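Local coordinates for lysine/ornithine decarboxylase (Vibrio vulnificus, PDB 2PLJ), which decarboxylates lysine and ornithine, probably yielding cadaverine and putrescine, with a pyridoxal phosphate cofactor held by a beta/alpha barrel, at residues I65-R70 with T96-A102; N78-A84 with V287-G292; A102-T108 with L124-H129; G254-V258 with F270-I274. All coordinates share one frame; numbering follows the deposited sequence.

Interaction 1 of 4, residues I65-R70 with T96-A102; sequences IRQQYR and TLLAEGA
Arg70 takes hold of the Glu100 carboxylate side-on with two nitrogens, one to each oxygen. Arg70 NE donates to Glu100 OE2 at 2.6 Å, from above the carboxylate plane; Arg70 NH2 reaches Glu100 OE1 on its syn side at 2.9 Å, and both N-H bonds run fairly straight (163°). Bent at chi2 (63°), the glutamate chain lays Glu100 CG against Tyr69 CD2 at 3.5 Å, while its OE1 lies near Arg66 CD. The Arg66 guanidinium turns elsewhere, forming a salt bridge with Asp63 and donating to the carbonyls of Asn408 and Glu409. A water takes a further bond from Arg66 NH1 and gives one to Thr96 O at 2.7 Å; Thr96 OG1 is held by Val92 O. Ile65 CG2 meets Leu97 CD2 at 3.6 Å, and the Tyr69 ring reaches Ala102 CB just past the Schellman turn at Gly101. Segments 65-70 and 96-100 cross at -46°, outside strands 79-84 and 103-106, with Leu97 resting on Tyr83 and Phe104 and Tyr69 on Leu81.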
loop_
_atom_site.group_PDB
_atom_site.type_symbol
_atom_site.label_atom_id
_atom_site.label_comp_id
_atom_site.label_asym_id
_atom_site.label_seq_id
_atom_site.Cartn_x
_atom_site.Cartn_y
_atom_site.Cartn_z
ATOM N N ILE A 65 22.620 -6.313 8.577
ATOM C CA ILE A 65 22.899 -5.106 7.759
ATOM C C ILE A 65 24.426 -5.034 7.468
ATOM O O ILE A 65 24.852 -4.903 6.310
ATOM C CB ILE A 65 22.417 -3.803 8.484
ATOM C CG1 ILE A 65 20.861 -3.784 8.653
ATOM C CG2 ILE A 65 22.932 -2.546 7.718
ATOM C CD1 ILE A 65 20.046 -3.856 7.326
ATOM N N ARG A 66 25.222 -5.122 8.517
ATOM C CA ARG A 66 26.689 -5.094 8.338
ATOM C C ARG A 66 27.199 -6.286 7.503
ATOM O O ARG A 66 28.036 -6.096 6.609
ATOM C CB ARG A 66 27.378 -5.022 9.691
ATOM C CG ARG A 66 27.229 -3.671 10.378
ATOM C CD ARG A 66 28.048 -3.653 11.680
ATOM N NE ARG A 66 27.386 -4.453 12.712
ATOM C CZ ARG A 66 26.556 -3.954 13.621
ATOM N NH1 ARG A 66 26.297 -2.636 13.661
ATOM N NH2 ARG A 66 26.016 -4.775 14.508
ATOM N N GLN A 67 26.738 -7.492 7.820
ATOM C CA GLN A 67 27.132 -8.686 7.042
ATOM C C GLN A 67 26.894 -8.519 5.547
ATOM O O GLN A 67 27.758 -8.862 4.708
ATOM C CB GLN A 67 26.329 -9.893 7.517
ATOM C CG GLN A 67 26.850 -10.446 8.829
ATOM C CD GLN A 67 25.855 -11.388 9.485
ATOM O OE1 GLN A 67 25.095 -12.096 8.794
ATOM N NE2 GLN A 67 25.856 -11.410 10.820
ATOM N N GLN A 68 25.690 -8.057 5.213
ATOM C CA GLN A 68 25.315 -7.886 3.812
ATOM C C GLN A 68 26.192 -6.817 3.126
ATOM O O GLN A 68 26.726 -7.051 2.031
ATOM C CB GLN A 68 23.813 -7.581 3.691
ATOM C CG GLN A 68 22.919 -8.714 4.101
ATOM C CD GLN A 68 23.190 -9.967 3.279
ATOM O OE1 GLN A 68 23.798 -10.932 3.776
ATOM N NE2 GLN A 68 22.783 -9.952 2.024
ATOM N N TYR A 69 26.362 -5.674 3.789
ATOM C CA TYR A 69 27.229 -4.615 3.245
ATOM C C TYR A 69 28.642 -5.158 2.990
ATOM O O TYR A 69 29.214 -4.973 1.907
ATOM C CB TYR A 69 27.308 -3.428 4.199
ATOM C CG TYR A 69 28.205 -2.331 3.678
ATOM C CD1 TYR A 69 27.727 -1.401 2.758
ATOM C CD2 TYR A 69 29.524 -2.210 4.126
ATOM C CE1 TYR A 69 28.574 -0.391 2.249
ATOM C CE2 TYR A 69 30.370 -1.189 3.625
ATOM C CZ TYR A 69 29.875 -0.293 2.703
ATOM O OH TYR A 69 30.707 0.709 2.212
ATOM N N ARG A 70 29.190 -5.842 3.990
ATOM C CA ARG A 70 30.553 -6.390 3.889
ATOM C C ARG A 70 30.675 -7.418 2.770
ATOM O O ARG A 70 31.661 -7.417 2.046
ATOM C CB ARG A 70 30.969 -6.970 5.225
ATOM C CG ARG A 70 31.095 -5.878 6.283
ATOM C CD ARG A 70 31.441 -6.496 7.662
ATOM N NE ARG A 70 31.410 -5.475 8.717
ATOM C CZ ARG A 70 31.569 -5.728 10.014
ATOM N NH1 ARG A 70 31.779 -6.973 10.448
ATOM N NH2 ARG A 70 31.541 -4.732 10.890
ATOM N N THR A 96 23.807 2.661 11.073
ATOM C CA THR A 96 24.626 1.429 11.053
ATOM C C THR A 96 25.578 1.441 9.841
ATOM O O THR A 96 26.778 1.170 9.942
ATOM C CB THR A 96 23.712 0.168 11.042
ATOM O OG1 THR A 96 23.027 0.036 12.305
ATOM C CG2 THR A 96 24.526 -1.107 10.743
ATOM N N LEU A 97 25.010 1.782 8.689
ATOM C CA LEU A 97 25.761 1.845 7.421
ATOM C C LEU A 97 26.749 2.999 7.383
ATOM O O LEU A 97 27.892 2.842 6.930
ATOM C CB LEU A 97 24.774 1.907 6.272
ATOM C CG LEU A 97 24.054 0.580 6.039
ATOM C CD1 LEU A 97 22.984 0.869 5.000
ATOM C CD2 LEU A 97 25.034 -0.587 5.612
ATOM N N LEU A 98 26.333 4.160 7.890
ATOM C CA LEU A 98 27.267 5.282 7.991
ATOM C C LEU A 98 28.532 4.860 8.789
ATOM O O LEU A 98 29.681 5.140 8.391
ATOM C CB LEU A 98 26.584 6.481 8.654
ATOM C CG LEU A 98 27.439 7.743 8.865
ATOM C CD1 LEU A 98 27.853 8.353 7.513
ATOM C CD2 LEU A 98 26.650 8.737 9.729
ATOM N N ALA A 99 28.313 4.195 9.920
ATOM C CA ALA A 99 29.411 3.807 10.795
ATOM C C ALA A 99 30.316 2.785 10.082
ATOM O O ALA A 99 31.529 2.718 10.323
ATOM C CB ALA A 99 28.848 3.235 12.101
ATOM N N GLU A 100 29.705 1.989 9.203
ATOM C CA GLU A 100 30.389 0.942 8.470
ATOM C C GLU A 100 31.228 1.498 7.286
ATOM O O GLU A 100 32.136 0.828 6.773
ATOM C CB GLU A 100 29.332 -0.107 8.072
ATOM C CG GLU A 100 29.843 -1.412 7.536
ATOM C CD GLU A 100 30.689 -2.258 8.493
ATOM O OE1 GLU A 100 30.617 -2.175 9.750
ATOM O OE2 GLU A 100 31.491 -3.020 7.923
ATOM N N GLY A 101 30.948 2.735 6.870
ATOM C CA GLY A 101 31.678 3.399 5.780
ATOM C C GLY A 101 30.877 3.541 4.481
ATOM O O GLY A 101 31.427 3.969 3.449
ATOM N N ALA A 102 29.583 3.232 4.543
ATOM C CA ALA A 102 28.725 3.271 3.366
ATOM C C ALA A 102 28.470 4.694 2.899
ATOM O O ALA A 102 28.579 5.634 3.684
ATOM C CB ALA A 102 27.368 2.598 3.639
HETATM O O HOH W 1 27.544 -0.179 12.208
#

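Interaction 2 of 4, residues N78-A84 with V287-G292; sequences NVTLHYA and VLAEPG. With P3T ((4-{[(4-aminobutyl)amino]methyl}-5-hydroxy-6-methylpyridin-3-yl)methyl dihydrogen phosphate), chain D.
Val287 O is gripped twice, by Thr80 N at 3.0 Å and by a water that also binds Thr80 OG1; another water links Asn78 O to Val287 N. Thr80 O in turn receives Ala289 N at 2.9 Å, and His82 N gives to Ala289 O at 2.8 Å, while Glu290 CA brings a C-H to His82 O. The strands run parallel, in step residue for residue. On one face of the sheet Val79 CG1, anti to the backbone N of Val79 (chi1 172°), reaches Ala289 CB at 3.8 Å, and Leu81 CD2 approaches the same methyl; on the other, Leu288 CD2 meets Thr80 CB. Beyond the regular bridges Ala84 N still binds Pro291 O at 2.9 Å, from well above the carbonyl plane. One residue on, Gly292 N donates to phosphate oxygen OAE of P3T at 2.8 Å. Glu290 extends beyond CG to put OE2 2.7 Å from the pyridine nitrogen NAO of P3T. A carboxylate so close to the ring nitrogen probably favours its protonation, and thereby the electron-sink character of the cofactor, as in related pyridoxal phosphate enzymes.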
loop_
_atom_site.group_PDB
_atom_site.type_symbol
_atom_site.label_atom_id
_atom_site.label_comp_id
_atom_site.label_asym_id
_atom_site.label_seq_id
_atom_site.Cartn_x
_atom_site.Cartn_y
_atom_site.Cartn_z
ATOM N N ASN A 78 36.430 -2.001 -5.225
ATOM C CA ASN A 78 36.635 -0.761 -5.975
ATOM C C ASN A 78 35.346 -0.184 -6.550
ATOM O O ASN A 78 35.359 0.406 -7.623
ATOM C CB ASN A 78 37.665 -0.965 -7.100
ATOM C CG ASN A 78 38.987 -1.415 -6.566
ATOM O OD1 ASN A 78 39.480 -2.484 -6.924
ATOM N ND2 ASN A 78 39.556 -0.626 -5.650
ATOM N N VAL A 79 34.231 -0.422 -5.869
ATOM C CA VAL A 79 32.955 0.215 -6.209
ATOM C C VAL A 79 32.404 0.860 -4.931
ATOM O O VAL A 79 32.296 0.193 -3.890
ATOM C CB VAL A 79 31.929 -0.831 -6.766
ATOM C CG1 VAL A 79 30.531 -0.226 -6.937
ATOM C CG2 VAL A 79 32.479 -1.465 -8.064
ATOM N N THR A 80 32.098 2.149 -5.001
ATOM C CA THR A 80 31.547 2.878 -3.862
ATOM C C THR A 80 30.064 2.488 -3.771
ATOM O O THR A 80 29.301 2.685 -4.733
ATOM C CB THR A 80 31.730 4.404 -4.015
ATOM O OG1 THR A 80 33.141 4.692 -4.129
ATOM C CG2 THR A 80 31.164 5.156 -2.782
ATOM N N LEU A 81 29.684 1.950 -2.607
ATOM C CA LEU A 81 28.314 1.472 -2.423
ATOM C C LEU A 81 27.431 2.526 -1.765
ATOM O O LEU A 81 27.630 2.894 -0.593
ATOM C CB LEU A 81 28.312 0.178 -1.596
ATOM C CG LEU A 81 29.189 -0.957 -2.144
ATOM C CD1 LEU A 81 29.206 -2.168 -1.186
ATOM C CD2 LEU A 81 28.756 -1.344 -3.572
ATOM N N HIS A 82 26.463 2.995 -2.536
ATOM C CA HIS A 82 25.480 3.964 -2.066
ATOM C C HIS A 82 24.195 3.232 -1.692
ATOM O O HIS A 82 23.400 2.877 -2.567
ATOM C CB HIS A 82 25.213 4.988 -3.187
ATOM C CG HIS A 82 26.308 6.012 -3.342
ATOM N ND1 HIS A 82 27.509 5.742 -3.959
ATOM C CD2 HIS A 82 26.371 7.313 -2.955
ATOM C CE1 HIS A 82 28.267 6.832 -3.958
ATOM N NE2 HIS A 82 27.610 7.791 -3.332
ATOM N N TYR A 83 23.978 3.022 -0.401
ATOM C CA TYR A 83 22.712 2.355 0.023
ATOM C C TYR A 83 21.459 3.139 -0.411
ATOM O O TYR A 83 21.326 4.319 -0.080
ATOM C CB TYR A 83 22.728 2.201 1.553
ATOM C CG TYR A 83 21.412 1.647 2.067
ATOM C CD1 TYR A 83 20.957 0.393 1.654
ATOM C CD2 TYR A 83 20.619 2.383 2.953
ATOM C CE1 TYR A 83 19.750 -0.133 2.158
ATOM C CE2 TYR A 83 19.404 1.875 3.451
ATOM C CZ TYR A 83 18.974 0.622 3.026
ATOM O OH TYR A 83 17.794 0.098 3.524
ATOM N N ALA A 84 20.568 2.478 -1.154
ATOM C CA ALA A 84 19.304 3.088 -1.557
ATOM C C ALA A 84 18.334 3.004 -0.361
ATOM O O ALA A 84 17.970 1.890 0.117
ATOM C CB ALA A 84 18.716 2.372 -2.797
ATOM N N VAL A 287 33.715 3.927 -10.062
ATOM C CA VAL A 287 32.481 3.204 -10.201
ATOM C C VAL A 287 31.703 3.274 -8.888
ATOM O O VAL A 287 32.287 3.136 -7.819
ATOM C CB VAL A 287 32.740 1.740 -10.624
ATOM C CG1 VAL A 287 31.409 0.980 -10.829
ATOM C CG2 VAL A 287 33.592 1.704 -11.918
ATOM N N LEU A 288 30.391 3.473 -9.019
ATOM C CA LEU A 288 29.417 3.519 -7.895
ATOM C C LEU A 288 28.371 2.428 -8.099
ATOM O O LEU A 288 28.131 1.981 -9.241
ATOM C CB LEU A 288 28.626 4.860 -7.879
ATOM C CG LEU A 288 29.307 6.203 -8.109
ATOM C CD1 LEU A 288 28.353 7.332 -7.952
ATOM C CD2 LEU A 288 30.536 6.373 -7.124
ATOM N N ALA A 289 27.711 2.000 -7.015
ATOM C CA ALA A 289 26.481 1.215 -7.175
ATOM C C ALA A 289 25.485 1.702 -6.152
ATOM O O ALA A 289 25.863 2.436 -5.215
ATOM C CB ALA A 289 26.730 -0.279 -6.986
ATOM N N GLU A 290 24.244 1.246 -6.298
ATOM C CA GLU A 290 23.103 1.746 -5.509
ATOM C C GLU A 290 22.323 0.561 -4.900
ATOM O O GLU A 290 21.097 0.423 -5.138
ATOM C CB GLU A 290 22.147 2.561 -6.405
ATOM C CG GLU A 290 22.731 3.840 -7.024
ATOM C CD GLU A 290 21.929 4.350 -8.236
ATOM O OE1 GLU A 290 22.293 5.418 -8.781
ATOM O OE2 GLU A 290 20.923 3.717 -8.649
ATOM N N PRO A 291 23.010 -0.303 -4.122
ATOM C CA PRO A 291 22.316 -1.490 -3.635
ATOM C C PRO A 291 21.246 -1.089 -2.600
ATOM O O PRO A 291 21.488 -0.211 -1.750
ATOM C CB PRO A 291 23.435 -2.317 -2.975
ATOM C CG PRO A 291 24.468 -1.247 -2.505
ATOM C CD PRO A 291 24.396 -0.193 -3.612
ATOM N N GLY A 292 20.069 -1.713 -2.695
ATOM C CA GLY A 292 19.029 -1.547 -1.670
ATOM C C GLY A 292 18.722 -2.891 -1.043
ATOM O O GLY A 292 19.234 -3.225 0.057
HETATM O OAE P3T D . 19.076 -2.951 -5.007
HETATM P PAU P3T D . 17.523 -2.798 -5.305
HETATM O OAF P3T D . 16.716 -2.608 -3.934
HETATM O OAC P3T D . 16.922 -3.898 -6.161
HETATM O OAP P3T D . 17.223 -1.411 -6.084
HETATM C CAM P3T D . 17.593 -0.133 -5.415
HETATM C CAS P3T D . 17.423 0.950 -6.488
HETATM C CAH P3T D . 18.628 1.544 -6.885
HETATM N NAO P3T D . 18.622 2.492 -7.823
HETATM C CAQ P3T D . 17.509 2.881 -8.434
HETATM C CAA P3T D . 17.597 3.963 -9.539
HETATM C CAR P3T D . 16.265 2.302 -8.108
HETATM O OAD P3T D . 15.159 2.729 -8.735
HETATM C CAT P3T D . 16.213 1.298 -7.117
HETATM C CAG P3T D . 14.950 0.749 -6.736
HETATM N NAN P3T D . 13.934 0.781 -7.587
HETATM C CAL P3T D . 12.541 0.289 -7.336
HETATM C CAK P3T D . 12.503 -1.120 -6.721
HETATM C CAJ P3T D . 10.997 -1.425 -6.446
HETATM C CAI P3T D . 10.824 -2.814 -5.823
HETATM N NAB P3T D . 9.398 -3.216 -5.749
HETATM O O HOH W 2 35.935 2.526 -9.003
HETATM O O HOH W 3 34.242 4.501 -6.609
#

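Interaction 3 of 4, residues A102-T108 with L124-H129; sequences ASFDLAT and LTIHTH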
loop_
_atom_site.group_PDB
_atom_site.type_symbol
_atom_site.label_atom_id
_atom_site.label_comp_id
_atom_site.label_asym_id
_atom_site.label_seq_id
_atom_site.Cartn_x
_atom_site.Cartn_y
_atom_site.Cartn_z
ATOM N N ALA A 102 29.583 3.232 4.543
ATOM C CA ALA A 102 28.725 3.271 3.366
ATOM C C ALA A 102 28.470 4.694 2.899
ATOM O O ALA A 102 28.579 5.634 3.684
ATOM C CB ALA A 102 27.368 2.598 3.639
ATOM N N SER A 103 28.099 4.821 1.620
ATOM C CA SER A 103 27.517 6.058 1.104
ATOM C C SER A 103 25.996 5.794 0.904
ATOM O O SER A 103 25.492 4.703 1.279
ATOM C CB SER A 103 28.209 6.458 -0.208
ATOM O OG SER A 103 29.586 6.738 0.024
ATOM N N PHE A 104 25.276 6.779 0.349
ATOM C CA PHE A 104 23.785 6.712 0.308
ATOM C C PHE A 104 23.247 7.231 -1.005
ATOM O O PHE A 104 23.833 8.123 -1.637
ATOM C CB PHE A 104 23.211 7.502 1.495
ATOM C CG PHE A 104 23.626 6.919 2.814
ATOM C CD1 PHE A 104 22.959 5.803 3.334
ATOM C CD2 PHE A 104 24.776 7.390 3.451
ATOM C CE1 PHE A 104 23.384 5.215 4.551
ATOM C CE2 PHE A 104 25.219 6.801 4.650
ATOM C CZ PHE A 104 24.512 5.710 5.195
ATOM N N ASP A 105 22.129 6.646 -1.380
ATOM C CA ASP A 105 21.397 6.957 -2.587
ATOM C C ASP A 105 20.015 7.435 -2.139
ATOM O O ASP A 105 19.276 6.689 -1.480
ATOM C CB ASP A 105 21.283 5.707 -3.444
ATOM C CG ASP A 105 20.309 5.873 -4.589
ATOM O OD1 ASP A 105 20.167 7.033 -5.056
ATOM O OD2 ASP A 105 19.743 4.848 -5.050
ATOM N N LEU A 106 19.713 8.691 -2.463
ATOM C CA LEU A 106 18.500 9.421 -2.046
ATOM C C LEU A 106 17.589 9.646 -3.267
ATOM O O LEU A 106 18.068 9.847 -4.364
ATOM C CB LEU A 106 18.892 10.811 -1.492
ATOM C CG LEU A 106 20.043 10.837 -0.478
ATOM C CD1 LEU A 106 20.260 12.288 -0.070
ATOM C CD2 LEU A 106 19.749 9.926 0.726
ATOM N N ALA A 107 16.281 9.627 -3.051
ATOM C CA ALA A 107 15.345 9.817 -4.147
ATOM C C ALA A 107 14.356 10.957 -3.943
ATOM O O ALA A 107 13.689 11.353 -4.908
ATOM C CB ALA A 107 14.593 8.526 -4.348
ATOM N N THR A 108 14.212 11.425 -2.695
ATOM C CA THR A 108 13.226 12.438 -2.335
ATOM C C THR A 108 13.721 13.333 -1.200
ATOM O O THR A 108 14.656 12.992 -0.449
ATOM C CB THR A 108 11.883 11.811 -1.855
ATOM O OG1 THR A 108 12.129 11.094 -0.637
ATOM C CG2 THR A 108 11.299 10.854 -2.927
ATOM N N LEU A 124 28.620 12.197 1.011
ATOM C CA LEU A 124 28.422 10.745 0.894
ATOM C C LEU A 124 27.139 10.376 0.144
ATOM O O LEU A 124 26.790 9.191 0.069
ATOM C CB LEU A 124 28.392 10.073 2.288
ATOM C CG LEU A 124 29.685 10.131 3.110
ATOM C CD1 LEU A 124 29.452 9.368 4.429
ATOM C CD2 LEU A 124 30.841 9.546 2.370
ATOM N N THR A 125 26.469 11.379 -0.406
ATOM C CA THR A 125 25.131 11.180 -0.969
ATOM C C THR A 125 25.068 11.535 -2.444
ATOM O O THR A 125 25.829 12.386 -2.958
ATOM C CB THR A 125 24.023 11.955 -0.193
ATOM O OG1 THR A 125 24.084 13.357 -0.490
ATOM C CG2 THR A 125 24.120 11.718 1.350
ATOM N N ILE A 126 24.165 10.837 -3.120
ATOM C CA ILE A 126 23.776 11.190 -4.481
ATOM C C ILE A 126 22.240 11.178 -4.534
ATOM O O ILE A 126 21.584 10.409 -3.800
ATOM C CB ILE A 126 24.352 10.229 -5.568
ATOM C CG1 ILE A 126 23.902 8.776 -5.352
ATOM C CG2 ILE A 126 25.898 10.321 -5.620
ATOM C CD1 ILE A 126 24.400 7.802 -6.458
ATOM N N HIS A 127 21.662 12.012 -5.395
ATOM C CA HIS A 127 20.194 12.054 -5.537
ATOM C C HIS A 127 19.888 11.440 -6.904
ATOM O O HIS A 127 20.459 11.852 -7.907
ATOM C CB HIS A 127 19.717 13.514 -5.429
ATOM C CG HIS A 127 18.237 13.655 -5.311
ATOM N ND1 HIS A 127 17.367 13.324 -6.340
ATOM C CD2 HIS A 127 17.475 14.142 -4.304
ATOM C CE1 HIS A 127 16.129 13.574 -5.946
ATOM N NE2 HIS A 127 16.175 14.115 -4.738
ATOM N N THR A 128 19.097 10.386 -6.935
ATOM C CA THR A 128 18.973 9.648 -8.198
ATOM C C THR A 128 17.581 9.629 -8.791
ATOM O O THR A 128 17.326 8.872 -9.729
ATOM C CB THR A 128 19.492 8.234 -8.035
ATOM O OG1 THR A 128 18.749 7.607 -7.000
ATOM C CG2 THR A 128 21.041 8.243 -7.759
ATOM N N HIS A 129 16.694 10.487 -8.298
ATOM C CA HIS A 129 15.360 10.458 -8.891
ATOM C C HIS A 129 15.465 11.157 -10.241
ATOM O O HIS A 129 15.889 12.318 -10.277
ATOM C CB HIS A 129 14.323 11.153 -8.027
ATOM C CG HIS A 129 12.937 10.869 -8.503
ATOM N ND1 HIS A 129 11.934 10.390 -7.686
ATOM C CD2 HIS A 129 12.417 10.916 -9.756
ATOM C CE1 HIS A 129 10.841 10.205 -8.411
ATOM N NE2 HIS A 129 11.109 10.513 -9.666
#
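Asp105 turns its carboxylate across to Thr128, the two side chains meeting at about a right angle. From CB, which points to the same face of the sheet as Ile126, the chain swings Asp105 CG anti to the backbone N (169°), within 3.4 Å of Thr128 OG1. At the tip Asp105 OD1 accepts a hydrogen bond from Thr128 OG1, modelled at 2.5 Å, a very short length whose exact value is doubtful; Asp105 OD2 stays 3.5 Å from Thr128 OG1. The parallel strands are joined by Phe104 N to Leu124 O, Ile126 N to Phe104 O, Leu106 N to Ile126 O at 2.9 Å and Thr128 N to Leu106 O at 2.8 Å. On the opposite face Leu106 CD1 packs on Thr125 CB, and the His127 ring has Leu106 O and Ala107 CA over one face. Helix 109-117 completes this beta-alpha-beta unit; Thr108 is its N-cap, with OG1 hydrogen-bonded to Asn397 O of the second subunit. Asp105 touches P3T and packs on Glu290, so the threonine hydroxyl probably helps to orient this carboxylate in the cofactor pocket.

Interaction 4 of 4, residues G254-V258 with F270-I274; sequences GGFPV and FCAPI. With P3T ((4-{[(4-aminobutyl)amino]methyl}-5-hydroxy-6-methylpyridin-3-yl)methyl dihydrogen phosphate), chain D.
The Phe270 ring carries Pro257 on one face: Pro257 CD stands over it, 3.7 Å from the Phe270 centroid and 17° off the normal, a CH-pi contact. The Phe256 ring comes to the same phenyl obliquely, Phe256 CD1 lying 3.9 Å from Phe270 CE2, the two side chains crossing at about a right angle. At the edge of the Phe256 ring lies Ile274 CD1, and Cys271 SG approaches aslant in a loose sulfur-aromatic contact, 5.3 Å from the Phe256 centroid. The Tyr225 ring meets that of Phe256 with nearly parallel planes. With CG anti to the backbone N (-169°), Phe270 sends its ring out from helix 267-278 toward the loop. One residue before Phe256, Gly255 N donates to phosphate oxygen OAE of P3T at 2.9 Å, in a nearly straight bond (168°); Gly254 CA lies 3.6 Å from OAE of P3T. A glycine-rich loop after a barrel strand, binding phosphate through backbone N-H, is characteristic of the phosphate site of beta/alpha-barrel pyridoxal phosphate enzymes.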
loop_
_atom_site.group_PDB
_atom_site.type_symbol
_atom_site.label_atom_id
_atom_site.label_comp_id
_atom_site.label_asym_id
_atom_site.label_seq_id
_atom_site.Cartn_x
_atom_site.Cartn_y
_atom_site.Cartn_z
ATOM N N GLY A 254 21.288 -0.549 -8.761
ATOM C CA GLY A 254 20.971 -1.575 -7.767
ATOM C C GLY A 254 20.638 -2.905 -8.412
ATOM O O GLY A 254 21.060 -3.208 -9.537
ATOM N N GLY A 255 19.877 -3.712 -7.674
ATOM C CA GLY A 255 19.266 -4.920 -8.276
ATOM C C GLY A 255 19.891 -6.251 -7.912
ATOM O O GLY A 255 19.438 -7.296 -8.370
ATOM N N PHE A 256 20.929 -6.218 -7.086
ATOM C CA PHE A 256 21.610 -7.434 -6.651
ATOM C C PHE A 256 20.593 -8.250 -5.880
ATOM O O PHE A 256 19.841 -7.702 -5.063
ATOM C CB PHE A 256 22.808 -7.070 -5.761
ATOM C CG PHE A 256 23.697 -6.033 -6.389
ATOM C CD1 PHE A 256 24.560 -6.377 -7.439
ATOM C CD2 PHE A 256 23.576 -4.685 -6.017
ATOM C CE1 PHE A 256 25.357 -5.386 -8.048
ATOM C CE2 PHE A 256 24.366 -3.696 -6.623
ATOM C CZ PHE A 256 25.262 -4.055 -7.647
ATOM N N PRO A 257 20.519 -9.551 -6.198
ATOM C CA PRO A 257 19.443 -10.391 -5.677
ATOM C C PRO A 257 19.755 -11.071 -4.339
ATOM O O PRO A 257 20.922 -11.288 -3.983
ATOM C CB PRO A 257 19.286 -11.448 -6.791
ATOM C CG PRO A 257 20.735 -11.697 -7.229
ATOM C CD PRO A 257 21.368 -10.273 -7.172
ATOM N N VAL A 258 18.691 -11.442 -3.634
ATOM C CA VAL A 258 18.820 -12.219 -2.393
ATOM C C VAL A 258 17.897 -13.431 -2.447
ATOM O O VAL A 258 16.980 -13.498 -3.271
ATOM C CB VAL A 258 18.470 -11.368 -1.148
ATOM C CG1 VAL A 258 19.350 -10.150 -1.074
ATOM C CG2 VAL A 258 17.005 -10.990 -1.142
ATOM N N PHE A 270 27.964 -13.916 -8.648
ATOM C CA PHE A 270 27.142 -12.929 -9.343
ATOM C C PHE A 270 27.970 -11.776 -9.850
ATOM O O PHE A 270 27.837 -11.400 -11.016
ATOM C CB PHE A 270 26.032 -12.407 -8.428
ATOM C CG PHE A 270 25.001 -11.600 -9.140
ATOM C CD1 PHE A 270 23.866 -12.224 -9.684
ATOM C CD2 PHE A 270 25.132 -10.207 -9.233
ATOM C CE1 PHE A 270 22.873 -11.484 -10.319
ATOM C CE2 PHE A 270 24.152 -9.440 -9.850
ATOM C CZ PHE A 270 23.006 -10.062 -10.388
ATOM N N CYS A 271 28.860 -11.251 -9.003
ATOM C CA CYS A 271 29.613 -10.033 -9.347
ATOM C C CYS A 271 30.868 -10.269 -10.194
ATOM O O CYS A 271 31.418 -9.315 -10.731
ATOM C CB CYS A 271 29.951 -9.234 -8.093
ATOM S SG CYS A 271 28.444 -8.576 -7.296
ATOM N N ALA A 272 31.336 -11.515 -10.233
ATOM C CA ALA A 272 32.523 -11.904 -11.027
ATOM C C ALA A 272 32.510 -11.318 -12.460
ATOM O O ALA A 272 33.456 -10.598 -12.836
ATOM C CB ALA A 272 32.703 -13.452 -11.022
ATOM N N PRO A 273 31.453 -11.611 -13.269
ATOM C CA PRO A 273 31.415 -11.044 -14.642
ATOM C C PRO A 273 31.263 -9.535 -14.662
ATOM O O PRO A 273 31.731 -8.884 -15.597
ATOM C CB PRO A 273 30.189 -11.708 -15.299
ATOM C CG PRO A 273 29.433 -12.366 -14.226
ATOM C CD PRO A 273 30.306 -12.503 -13.006
ATOM N N ILE A 274 30.628 -8.986 -13.625
ATOM C CA ILE A 274 30.511 -7.535 -13.466
ATOM C C ILE A 274 31.913 -6.926 -13.302
ATOM O O ILE A 274 32.302 -6.005 -14.051
ATOM C CB ILE A 274 29.607 -7.159 -12.251
ATOM C CG1 ILE A 274 28.208 -7.813 -12.394
ATOM C CG2 ILE A 274 29.507 -5.652 -12.153
ATOM C CD1 ILE A 274 27.214 -7.434 -11.295
HETATM O OAE P3T D . 19.076 -2.951 -5.007
HETATM P PAU P3T D . 17.523 -2.798 -5.305
HETATM O OAF P3T D . 16.716 -2.608 -3.934
HETATM O OAC P3T D . 16.922 -3.898 -6.161
HETATM O OAP P3T D . 17.223 -1.411 -6.084
HETATM C CAM P3T D . 17.593 -0.133 -5.415
HETATM C CAS P3T D . 17.423 0.950 -6.488
HETATM C CAH P3T D . 18.628 1.544 -6.885
HETATM N NAO P3T D . 18.622 2.492 -7.823
HETATM C CAQ P3T D . 17.509 2.881 -8.434
HETATM C CAA P3T D . 17.597 3.963 -9.539
HETATM C CAR P3T D . 16.265 2.302 -8.108
HETATM O OAD P3T D . 15.159 2.729 -8.735
HETATM C CAT P3T D . 16.213 1.298 -7.117
HETATM C CAG P3T D . 14.950 0.749 -6.736
HETATM N NAN P3T D . 13.934 0.781 -7.587
HETATM C CAL P3T D . 12.541 0.289 -7.336
HETATM C CAK P3T D . 12.503 -1.120 -6.721
HETATM C CAJ P3T D . 10.997 -1.425 -6.446
HETATM C CAI P3T D . 10.824 -2.814 -5.823
HETATM N NAB P3T D . 9.398 -3.216 -5.749
#

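How the interactions relate
Interaction 2 lies at the middle of the set. Interaction 3 continues its sheet, with strand 103-106 beside strand 79-84: Tyr83 O and Asp105 N are 2.8 Å apart, a probable hydrogen bond, as are Tyr83 N and Ser103 O. Interaction 1 covers the outside of these strands, Leu97 CD1 lying 3.4 Å from Tyr83 CG, and passes straight into interaction 3 through Ala102. Interaction 4 packs against interaction 2, with Pro291 CB 3.9 Å from Phe256 CD2. Around P3T, interactions 2 and 4 bring Gly292 and Gly255 to one phosphate oxygen, while Asp105 of interaction 3 belongs to the same pocket, its side chain about 4 Å from P3T; interaction 1 stays back, the Leu97 side chain about 11 Å from P3T.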